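Local coordinates for protein ATP-dependent RNA helicase HrpB (Escherichia coli, PDB 6EUD) that hydrolyses ATP to ADP and phosphate as a DExH-box NTPase of the DEAH/RHA helicase group and binds single-stranded RNA, at residues A[499-513]-A[529-541]. Sequence-based numbering, arbitrary orientation.
Sequences FADRIARRRGQDGRY and LSRHEWLIAPLLL. With EDO (1,2-ethanediol), chain C.
Residues I503-R505 pair with W534-I536 as antiparallel neighbours in a curled sheet, consistent with the OB fold that follows the helical region in DEAH/RHA helicases. The axes of 503-506 and 534-541 run at 138° to each other, as expected where a sheet coils, and are 4.4 Å apart at closest approach. A504 and L535 form the hydrogen-bonded pair, A504 N giving to L535 O (2.7 Å) and L535 N to A504 O; further backbone bonds join A537 N to R502 O and R506 N to E533 O.

The side chains illustrate how one indole can be packed from several sides. A chi1 of 175° swings the extended R505 chain away from its own N and lays its methylenes across W534, CB standing 3.8 Å from the centroid of the six-membered ring. I503 CG2 meets the ring edge, while L596 and V598 also pack on W534. E533 OE2 sits over the face of the R505 guanidinium, 3.0 Å from NH1, a salt bridge of charge alone. With an alanine instead of W534, the R505 methylenes would probably lose their flat support and I503 its edge neighbour, leaving the arginine less restrained.

At one end, P538 CB rests over the F499 ring, 3.7 Å from its centroid. At the other, D510 OD2 receives R531 NH2, which A525 O also holds, while D510 OD1 pairs with R506 NH1 by charge alone. L535 CD1 covers one face of Y513, whose OH donates a hydrogen bond to H532 O (2.5 Å), nearly along the C=O axis.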
loop_
_atom_site.group_PDB
_atom_site.type_symbol
_atom_site.label_atom_id
_atom_site.label_comp_id
_atom_site.label_asym_id
_atom_site.label_seq_id
_atom_site.Cartn_x
_atom_site.Cartn_y
_atom_site.Cartn_z
ATOM N N PHE A 499 -0.871 8.532 18.214
ATOM C CA PHE A 499 -1.242 9.372 17.080
ATOM C C PHE A 499 -0.387 10.627 16.983
ATOM O O PHE A 499 -0.886 11.687 16.612
ATOM C CB PHE A 499 -2.711 9.762 17.177
ATOM C CG PHE A 499 -3.643 8.586 17.234
ATOM C CD1 PHE A 499 -3.992 8.013 18.449
ATOM C CD2 PHE A 499 -4.151 8.034 16.069
ATOM C CE1 PHE A 499 -4.846 6.930 18.490
ATOM C CE2 PHE A 499 -5.008 6.939 16.105
ATOM C CZ PHE A 499 -5.360 6.393 17.310
ATOM N N ALA A 500 0.897 10.512 17.319
ATOM C CA ALA A 500 1.812 11.661 17.305
ATOM C C ALA A 500 1.869 12.372 15.942
ATOM O O ALA A 500 1.958 13.594 15.875
ATOM C CB ALA A 500 3.192 11.218 17.713
ATOM N N ASP A 501 1.829 11.595 14.863
ATOM C CA ASP A 501 1.837 12.126 13.504
ATOM C C ASP A 501 0.538 12.861 13.163
ATOM O O ASP A 501 0.444 13.507 12.111
ATOM C CB ASP A 501 2.053 10.991 12.503
ATOM C CG ASP A 501 1.061 9.854 12.697
ATOM O OD1 ASP A 501 0.673 9.603 13.851
ATOM O OD2 ASP A 501 0.659 9.198 11.720
ATOM N N ARG A 502 -0.469 12.744 14.032
ATOM C CA ARG A 502 -1.746 13.398 13.763
ATOM C C ARG A 502 -2.039 14.513 14.754
ATOM O O ARG A 502 -3.168 14.975 14.844
ATOM C CB ARG A 502 -2.875 12.378 13.761
ATOM C CG ARG A 502 -2.661 11.319 12.722
ATOM C CD ARG A 502 -3.773 10.307 12.712
ATOM N NE ARG A 502 -3.485 9.253 11.749
ATOM C CZ ARG A 502 -4.204 8.147 11.637
ATOM N NH1 ARG A 502 -5.245 7.940 12.439
ATOM N NH2 ARG A 502 -3.878 7.244 10.731
ATOM N N ILE A 503 -1.020 14.931 15.498
ATOM C CA ILE A 503 -1.056 16.195 16.226
ATOM C C ILE A 503 -1.243 17.346 15.243
ATOM O O ILE A 503 -0.534 17.431 14.241
ATOM C CB ILE A 503 0.224 16.408 17.009
ATOM C CG1 ILE A 503 0.291 15.403 18.164
ATOM C CG2 ILE A 503 0.316 17.851 17.478
ATOM C CD1 ILE A 503 1.619 15.381 18.899
ATOM N N ALA A 504 -2.200 18.225 15.513
ATOM C CA ALA A 504 -2.549 19.266 14.549
ATOM C C ALA A 504 -2.350 20.678 15.092
ATOM O O ALA A 504 -2.746 20.990 16.220
ATOM C CB ALA A 504 -3.961 19.087 14.107
ATOM N N ARG A 505 -1.725 21.532 14.288
ATOM C CA ARG A 505 -1.557 22.932 14.659
ATOM C C ARG A 505 -2.294 23.816 13.665
ATOM O O ARG A 505 -2.338 23.525 12.459
ATOM C CB ARG A 505 -0.086 23.310 14.726
ATOM C CG ARG A 505 0.153 24.783 14.995
ATOM C CD ARG A 505 1.586 25.166 14.691
ATOM N NE ARG A 505 1.745 26.613 14.645
ATOM C CZ ARG A 505 2.133 27.360 15.672
ATOM N NH1 ARG A 505 2.434 26.796 16.834
ATOM N NH2 ARG A 505 2.239 28.671 15.526
ATOM N N ARG A 506 -2.908 24.877 14.183
ATOM C CA ARG A 506 -3.645 25.813 13.342
ATOM C C ARG A 506 -2.658 26.574 12.472
ATOM O O ARG A 506 -1.580 26.970 12.931
ATOM C CB ARG A 506 -4.486 26.779 14.184
ATOM C CG ARG A 506 -5.491 27.586 13.359
ATOM C CD ARG A 506 -6.287 28.583 14.199
ATOM N NE ARG A 506 -5.497 29.750 14.568
ATOM C CZ ARG A 506 -5.404 30.857 13.833
ATOM N NH1 ARG A 506 -6.052 30.954 12.676
ATOM N NH2 ARG A 506 -4.659 31.871 14.256
ATOM N N ARG A 507 -3.021 26.758 11.210
ATOM C CA ARG A 507 -2.141 27.442 10.274
ATOM C C ARG A 507 -2.796 28.651 9.612
ATOM O O ARG A 507 -3.384 28.531 8.529
ATOM C CB ARG A 507 -1.644 26.462 9.212
ATOM C CG ARG A 507 -0.478 25.635 9.694
ATOM C CD ARG A 507 0.493 25.391 8.561
ATOM N NE ARG A 507 1.837 25.088 9.045
ATOM C CZ ARG A 507 2.742 26.008 9.366
ATOM N NH1 ARG A 507 2.452 27.298 9.259
ATOM N NH2 ARG A 507 3.940 25.631 9.795
ATOM N N GLY A 508 -2.684 29.803 10.273
ATOM C CA GLY A 508 -3.074 31.077 9.694
ATOM C C GLY A 508 -4.549 31.452 9.706
ATOM O O GLY A 508 -4.889 32.607 9.957
ATOM N N GLN A 509 -5.421 30.494 9.411
ATOM C CA GLN A 509 -6.864 30.727 9.418
ATOM C C GLN A 509 -7.585 29.675 10.255
ATOM O O GLN A 509 -7.154 28.530 10.324
ATOM C CB GLN A 509 -7.424 30.735 7.993
ATOM C CG GLN A 509 -8.831 31.305 7.895
ATOM C CD GLN A 509 -8.921 32.446 6.899
ATOM O OE1 GLN A 509 -8.016 32.647 6.093
ATOM N NE2 GLN A 509 -10.011 33.210 6.959
ATOM N N ASP A 510 -8.682 30.072 10.892
ATOM C CA ASP A 510 -9.465 29.163 11.719
ATOM C C ASP A 510 -10.070 28.028 10.904
ATOM O O ASP A 510 -10.762 28.250 9.910
ATOM C CB ASP A 510 -10.561 29.929 12.461
ATOM C CG ASP A 510 -10.039 30.629 13.701
ATOM O OD1 ASP A 510 -8.807 30.637 13.910
ATOM O OD2 ASP A 510 -10.863 31.175 14.464
ATOM N N GLY A 511 -9.787 26.803 11.334
ATOM C CA GLY A 511 -10.218 25.619 10.615
ATOM C C GLY A 511 -9.108 24.945 9.825
ATOM O O GLY A 511 -9.211 23.760 9.513
ATOM N N ARG A 512 -8.059 25.693 9.479
ATOM C CA ARG A 512 -6.946 25.132 8.718
ATOM C C ARG A 512 -5.832 24.670 9.637
ATOM O O ARG A 512 -5.243 25.463 10.387
ATOM C CB ARG A 512 -6.374 26.127 7.697
ATOM C CG ARG A 512 -6.152 25.497 6.319
ATOM C CD ARG A 512 -5.244 26.327 5.425
ATOM N NE ARG A 512 -5.616 27.736 5.423
ATOM C CZ ARG A 512 -4.792 28.727 5.102
ATOM N NH1 ARG A 512 -3.542 28.467 4.746
ATOM N NH2 ARG A 512 -5.226 29.978 5.132
ATOM N N TYR A 513 -5.536 23.376 9.546
ATOM C CA TYR A 513 -4.524 22.757 10.381
ATOM C C TYR A 513 -3.462 22.053 9.547
ATOM O O TYR A 513 -3.728 21.575 8.443
ATOM C CB TYR A 513 -5.182 21.760 11.349
ATOM C CG TYR A 513 -6.018 22.427 12.424
ATOM C CD1 TYR A 513 -5.425 22.862 13.605
ATOM C CD2 TYR A 513 -7.396 22.621 12.260
ATOM C CE1 TYR A 513 -6.162 23.477 14.593
ATOM C CE2 TYR A 513 -8.145 23.239 13.252
ATOM C CZ TYR A 513 -7.518 23.665 14.414
ATOM O OH TYR A 513 -8.228 24.278 15.416
ATOM N N LEU A 529 -13.893 23.119 18.204
ATOM C CA LEU A 529 -12.474 22.787 18.296
ATOM C C LEU A 529 -11.586 23.729 17.479
ATOM O O LEU A 529 -10.435 23.971 17.842
ATOM C CB LEU A 529 -12.219 21.341 17.863
ATOM C CG LEU A 529 -12.603 20.267 18.874
ATOM C CD1 LEU A 529 -12.170 18.900 18.363
ATOM C CD2 LEU A 529 -12.007 20.575 20.248
ATOM N N SER A 530 -12.117 24.273 16.386
ATOM C CA SER A 530 -11.341 25.193 15.545
ATOM C C SER A 530 -11.179 26.569 16.206
ATOM O O SER A 530 -10.639 27.500 15.606
ATOM C CB SER A 530 -11.975 25.326 14.155
ATOM O OG SER A 530 -13.315 25.766 14.232
ATOM N N ARG A 531 -11.633 26.679 17.453
ATOM C CA ARG A 531 -11.314 27.825 18.292
ATOM C C ARG A 531 -9.946 27.634 18.958
ATOM O O ARG A 531 -9.442 28.541 19.622
ATOM C CB ARG A 531 -12.393 28.043 19.367
ATOM C CG ARG A 531 -13.838 28.138 18.858
ATOM C CD ARG A 531 -14.162 29.487 18.231
ATOM N NE ARG A 531 -13.585 29.623 16.894
ATOM C CZ ARG A 531 -14.126 29.113 15.790
ATOM N NH1 ARG A 531 -15.256 28.417 15.861
ATOM N NH2 ARG A 531 -13.533 29.292 14.616
ATOM N N HIS A 532 -9.345 26.457 18.785
ATOM C CA HIS A 532 -8.089 26.154 19.459
ATOM C C HIS A 532 -6.949 25.903 18.493
ATOM O O HIS A 532 -7.156 25.440 17.370
ATOM C CB HIS A 532 -8.263 24.946 20.377
ATOM C CG HIS A 532 -9.308 25.144 21.424
ATOM N ND1 HIS A 532 -9.054 25.794 22.613
ATOM C CD2 HIS A 532 -10.616 24.801 21.452
ATOM C CE1 HIS A 532 -10.161 25.831 23.333
ATOM N NE2 HIS A 532 -11.123 25.236 22.651
ATOM N N GLU A 533 -5.734 26.185 18.951
ATOM C CA GLU A 533 -4.559 26.090 18.095
ATOM C C GLU A 533 -3.945 24.695 18.006
ATOM O O GLU A 533 -3.407 24.306 16.957
ATOM C CB GLU A 533 -3.493 27.062 18.574
ATOM C CG GLU A 533 -2.263 27.066 17.706
ATOM C CD GLU A 533 -1.249 28.055 18.191
ATOM O OE1 GLU A 533 -1.572 28.762 19.173
ATOM O OE2 GLU A 533 -0.144 28.123 17.605
ATOM N N TRP A 534 -3.996 23.942 19.095
ATOM C CA TRP A 534 -3.382 22.616 19.076
ATOM C C TRP A 534 -4.368 21.490 19.353
ATOM O O TRP A 534 -5.075 21.512 20.360
ATOM C CB TRP A 534 -2.242 22.556 20.078
ATOM C CG TRP A 534 -1.061 23.299 19.629
ATOM C CD1 TRP A 534 -0.795 24.613 19.852
ATOM C CD2 TRP A 534 0.042 22.782 18.875
ATOM N NE1 TRP A 534 0.408 24.952 19.280
ATOM C CE2 TRP A 534 0.943 23.843 18.675
ATOM C CE3 TRP A 534 0.356 21.523 18.353
ATOM C CZ2 TRP A 534 2.140 23.690 17.979
ATOM C CZ3 TRP A 534 1.551 21.371 17.657
ATOM C CH2 TRP A 534 2.424 22.451 17.476
ATOM N N LEU A 535 -4.407 20.514 18.451
ATOM C CA LEU A 535 -5.286 19.358 18.592
ATOM C C LEU A 535 -4.530 18.058 18.388
ATOM O O LEU A 535 -3.402 18.057 17.914
ATOM C CB LEU A 535 -6.436 19.418 17.591
ATOM C CG LEU A 535 -7.264 20.699 17.509
ATOM C CD1 LEU A 535 -8.204 20.630 16.301
ATOM C CD2 LEU A 535 -8.030 20.934 18.823
ATOM N N ILE A 536 -5.158 16.949 18.763
ATOM C CA ILE A 536 -4.727 15.638 18.286
ATOM C C ILE A 536 -5.916 15.087 17.524
ATOM O O ILE A 536 -7.001 14.992 18.088
ATOM C CB ILE A 536 -4.336 14.667 19.421
ATOM C CG1 ILE A 536 -3.330 15.310 20.375
ATOM C CG2 ILE A 536 -3.734 13.413 18.817
ATOM C CD1 ILE A 536 -2.899 14.412 21.467
ATOM N N ALA A 537 -5.738 14.764 16.249
ATOM C CA ALA A 537 -6.857 14.306 15.431
ATOM C C ALA A 537 -6.670 12.867 14.985
ATOM O O ALA A 537 -6.173 12.615 13.889
ATOM C CB ALA A 537 -7.041 15.211 14.218
ATOM N N PRO A 538 -7.082 11.914 15.831
ATOM C CA PRO A 538 -6.899 10.507 15.471
ATOM C C PRO A 538 -7.740 10.063 14.267
ATOM O O PRO A 538 -7.278 9.229 13.494
ATOM C CB PRO A 538 -7.314 9.762 16.754
ATOM C CG PRO A 538 -8.129 10.697 17.502
ATOM C CD PRO A 538 -7.596 12.060 17.204
ATOM N N LEU A 539 -8.937 10.614 14.106
ATOM C CA LEU A 539 -9.817 10.198 13.015
ATOM C C LEU A 539 -9.920 11.255 11.904
ATOM O O LEU A 539 -10.377 12.383 12.128
ATOM C CB LEU A 539 -11.206 9.873 13.565
ATOM C CG LEU A 539 -12.062 8.909 12.753
ATOM C CD1 LEU A 539 -11.317 7.614 12.527
ATOM C CD2 LEU A 539 -13.356 8.660 13.479
ATOM N N LEU A 540 -9.506 10.864 10.702
ATOM C CA LEU A 540 -9.367 11.780 9.572
ATOM C C LEU A 540 -9.930 11.228 8.275
ATOM O O LEU A 540 -9.606 10.099 7.881
ATOM C CB LEU A 540 -7.895 12.117 9.345
ATOM C CG LEU A 540 -7.170 12.850 10.457
ATOM C CD1 LEU A 540 -5.697 12.497 10.456
ATOM C CD2 LEU A 540 -7.376 14.335 10.270
ATOM N N LEU A 541 -10.724 12.047 7.587
ATOM C CA LEU A 541 -11.264 11.679 6.279
ATOM C C LEU A 541 -10.553 12.415 5.144
ATOM O O LEU A 541 -10.817 13.588 4.882
ATOM C CB LEU A 541 -12.770 11.955 6.226
ATOM C CG LEU A 541 -13.446 11.633 4.886
ATOM C CD1 LEU A 541 -13.146 10.195 4.434
ATOM C CD2 LEU A 541 -14.952 11.871 4.971
HETATM C C1 EDO C . 4.366 8.225 10.676
HETATM O O1 EDO C . 4.219 6.971 10.060
HETATM C C2 EDO C . 3.870 9.339 9.741
HETATM O O2 EDO C . 2.468 9.198 9.435
HETATM O O HOH W 1 -8.838 26.792 13.605
#